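Local coordinates for Alr1010 protein (Nostoc, PDB 3URG) that probably binds calcium ions as a cyanobacterial calcium-binding protein, at residues H32-E35 and T36-V40. Numbering follows the deposited sequence.
Sequences HRIE and TEIIV
His-32 and Thr-36 meet one turn apart near the C-terminal end of helix 28-39. CG2 of Thr-36 sits over one face of the imidazole, 4.0 Å from the His-32 ring centroid, as a CH-pi contact offset toward the rim. His-32 CG is anti to the backbone N (chi1 179°), which brings the ring face under the threonine methyl. Thr-36 also grips the turn through its hydroxyl: OG1 and N both donate to His-32 O, each at 3.0 Å, from opposite faces of the carbonyl plane.

Arg-33 O takes the amide of Glu-37. The aliphatic part of Arg-33 lies against the carboxylate, with Arg-33 CG 3.8 Å from Glu-37 CD. The guanidinium turns instead to Asp-135 of helix 127-141, where NE forms a salt bridge.

Ile-34 O is the pivot of the helix end. Ile-34 O accepts from Ile-38 N at 3.1 Å and from Ile-39 N at 2.9 Å. Ile-39 lies five residues on, so its bond is that of a wider pi-type turn; it is also the straighter at the hydrogen (166° against 137°). Ile-34 CG1 packs on Ile-38 CD1, and Ile-34 CG2 on Ile-39 CG1 (3.7 Å). Trp-52 and Trp-139 from the two neighbouring helices extend this apolar cluster.

Glu-35 O accepts from Val-40 N, again five residues on. A water donates to Glu-35 O and to Val-40 O, bridging the last turn where Val-40 leaves the helix with positive phi. The oxygens of His-32, Ile-34 and Glu-35 thus each accept two hydrogen bonds as the helix ends, and the water reaches Val-40 O, while the isoleucines seat the helix on its neighbours.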
ATOM      1  N   HIS A  32       9.693  -9.891 -11.340  1.00 35.34           N
ATOM      2  CA  HIS A  32      10.827  -9.209 -11.973  1.00 34.68           C
ATOM      3  C   HIS A  32      10.880  -7.750 -11.537  1.00 29.99           C
ATOM      4  O   HIS A  32      11.942  -7.217 -11.227  1.00 38.08           O
ATOM      5  CB  HIS A  32      10.717  -9.279 -13.498  1.00 37.62           C
ATOM      6  CG  HIS A  32      11.834  -8.592 -14.220  1.00 35.82           C
ATOM      7  ND1 HIS A  32      13.116  -9.095 -14.259  1.00 41.08           N
ATOM      8  CD2 HIS A  32      11.856  -7.454 -14.957  1.00 41.24           C
ATOM      9  CE1 HIS A  32      13.882  -8.290 -14.974  1.00 42.95           C
ATOM     10  NE2 HIS A  32      13.142  -7.284 -15.404  1.00 44.31           N
ATOM     11  N   ARG A  33       9.721  -7.106 -11.527  1.00 33.72           N
ATOM     12  CA  ARG A  33       9.655  -5.690 -11.200  1.00 32.48           C
ATOM     13  C   ARG A  33      10.027  -5.468  -9.734  1.00 36.50           C
ATOM     14  O   ARG A  33      10.767  -4.538  -9.400  1.00 36.94           O
ATOM     15  CB  ARG A  33       8.260  -5.137 -11.494  1.00 36.07           C
ATOM     16  CG  ARG A  33       8.098  -3.677 -11.133  1.00 34.02           C
ATOM     17  CD  ARG A  33       6.894  -3.064 -11.852  1.00 39.79           C
ATOM     18  NE  ARG A  33       5.651  -3.790 -11.592  1.00 34.95           N
ATOM     19  CZ  ARG A  33       4.958  -4.427 -12.531  1.00 38.83           C
ATOM     20  NH1 ARG A  33       5.393  -4.421 -13.784  1.00 42.74           N
ATOM     21  NH2 ARG A  33       3.836  -5.064 -12.222  1.00 32.86           N
ATOM     22  N   ILE A  34       9.516  -6.323  -8.855  1.00 31.43           N
ATOM     23  CA  ILE A  34       9.847  -6.203  -7.437  1.00 32.12           C
ATOM     24  C   ILE A  34      11.348  -6.378  -7.222  1.00 35.10           C
ATOM     25  O   ILE A  34      11.977  -5.622  -6.477  1.00 35.98           O
ATOM     26  CB  ILE A  34       9.094  -7.236  -6.592  1.00 34.97           C
ATOM     27  CG1 ILE A  34       7.609  -6.855  -6.501  1.00 38.57           C
ATOM     28  CG2 ILE A  34       9.724  -7.342  -5.191  1.00 37.40           C
ATOM     29  CD1 ILE A  34       6.732  -7.978  -6.008  1.00 40.56           C
ATOM     30  N   GLU A  35      11.916  -7.388  -7.873  1.00 28.01           N
ATOM     31  CA  GLU A  35      13.342  -7.669  -7.764  1.00 30.88           C
ATOM     32  C   GLU A  35      14.222  -6.504  -8.234  1.00 37.93           C
ATOM     33  O   GLU A  35      15.184  -6.127  -7.555  1.00 37.88           O
ATOM     34  CB  GLU A  35      13.692  -8.918  -8.587  1.00 35.32           C
ATOM     35  CG  GLU A  35      15.184  -9.125  -8.755  1.00 41.06           C
ATOM     36  CD  GLU A  35      15.512 -10.332  -9.627  1.00 54.53           C
ATOM     37  OE1 GLU A  35      16.385 -10.204 -10.510  1.00 58.27           O
ATOM     38  OE2 GLU A  35      14.890 -11.398  -9.437  1.00 59.31           O
ATOM     39  N   THR A  36      13.896  -5.940  -9.396  1.00 35.10           N
ATOM     40  CA  THR A  36      14.818  -5.037 -10.077  1.00 40.07           C
ATOM     41  C   THR A  36      14.559  -3.565  -9.796  1.00 41.66           C
ATOM     42  O   THR A  36      15.456  -2.733  -9.959  1.00 39.64           O
ATOM     43  CB  THR A  36      14.838  -5.281 -11.622  1.00 41.76           C
ATOM     44  OG1 THR A  36      13.570  -4.929 -12.185  1.00 47.71           O
ATOM     45  CG2 THR A  36      15.120  -6.722 -11.919  1.00 38.97           C
ATOM     46  N   GLU A  37      13.334  -3.255  -9.409  1.00 35.81           N
ATOM     47  CA  GLU A  37      12.902  -1.884  -9.193  1.00 39.88           C
ATOM     48  C   GLU A  37      12.734  -1.595  -7.721  1.00 39.32           C
ATOM     49  O   GLU A  37      12.984  -0.515  -7.321  1.00 40.89           O
ATOM     50  CB  GLU A  37      11.652  -1.547  -9.997  1.00 38.34           C
ATOM     51  CG  GLU A  37      11.768  -1.932 -11.436  1.00 53.50           C
ATOM     52  CD  GLU A  37      10.760  -1.267 -12.316  1.00 66.07           C
ATOM     53  OE1 GLU A  37      10.248  -0.226 -11.927  1.00 68.13           O
ATOM     54  OE2 GLU A  37      10.477  -1.783 -13.406  1.00 72.48           O
ATOM     55  N   ILE A  38      12.366  -2.581  -6.932  1.00 35.02           N
ATOM     56  CA  ILE A  38      11.996  -2.344  -5.555  1.00 34.30           C
ATOM     57  C   ILE A  38      12.812  -2.790  -4.355  1.00 38.10           C
ATOM     58  O   ILE A  38      12.811  -2.117  -3.314  1.00 39.51           O
ATOM     59  CB  ILE A  38      10.586  -2.906  -5.264  1.00 30.71           C
ATOM     60  CG1 ILE A  38       9.575  -2.436  -6.289  1.00 31.87           C
ATOM     61  CG2 ILE A  38      10.146  -2.553  -3.890  1.00 28.13           C
ATOM     62  CD1 ILE A  38       8.238  -3.022  -6.110  1.00 35.06           C
ATOM     63  N   ILE A  39      13.244  -4.032  -4.461  1.00 31.09           N
ATOM     64  CA  ILE A  39      14.115  -4.649  -3.518  1.00 35.63           C
ATOM     65  C   ILE A  39      15.557  -4.342  -3.863  1.00 37.07           C
ATOM     66  O   ILE A  39      16.299  -3.923  -3.028  1.00 35.11           O
ATOM     67  CB  ILE A  39      13.870  -6.138  -3.453  1.00 36.84           C
ATOM     68  CG1 ILE A  39      12.469  -6.424  -2.947  1.00 37.33           C
ATOM     69  CG2 ILE A  39      14.866  -6.780  -2.575  1.00 41.91           C
ATOM     70  CD1 ILE A  39      12.241  -6.006  -1.594  1.00 39.99           C
ATOM     71  N   VAL A  40      15.920  -4.498  -5.126  1.00 37.02           N
ATOM     72  CA  VAL A  40      17.245  -4.123  -5.594  1.00 34.10           C
ATOM     73  C   VAL A  40      18.302  -4.820  -4.720  1.00 35.01           C
ATOM     74  O   VAL A  40      18.275  -6.002  -4.599  1.00 38.45           O
ATOM     75  CB  VAL A  40      17.407  -2.631  -5.731  1.00 35.34           C
ATOM     76  CG1 VAL A  40      18.598  -2.315  -6.503  1.00 47.36           C
ATOM     77  CG2 VAL A  40      16.247  -2.059  -6.428  1.00 37.88           C
TER
HETATM   78  O   HOH W   1      16.699  -7.757  -5.892  1.00 42.24           O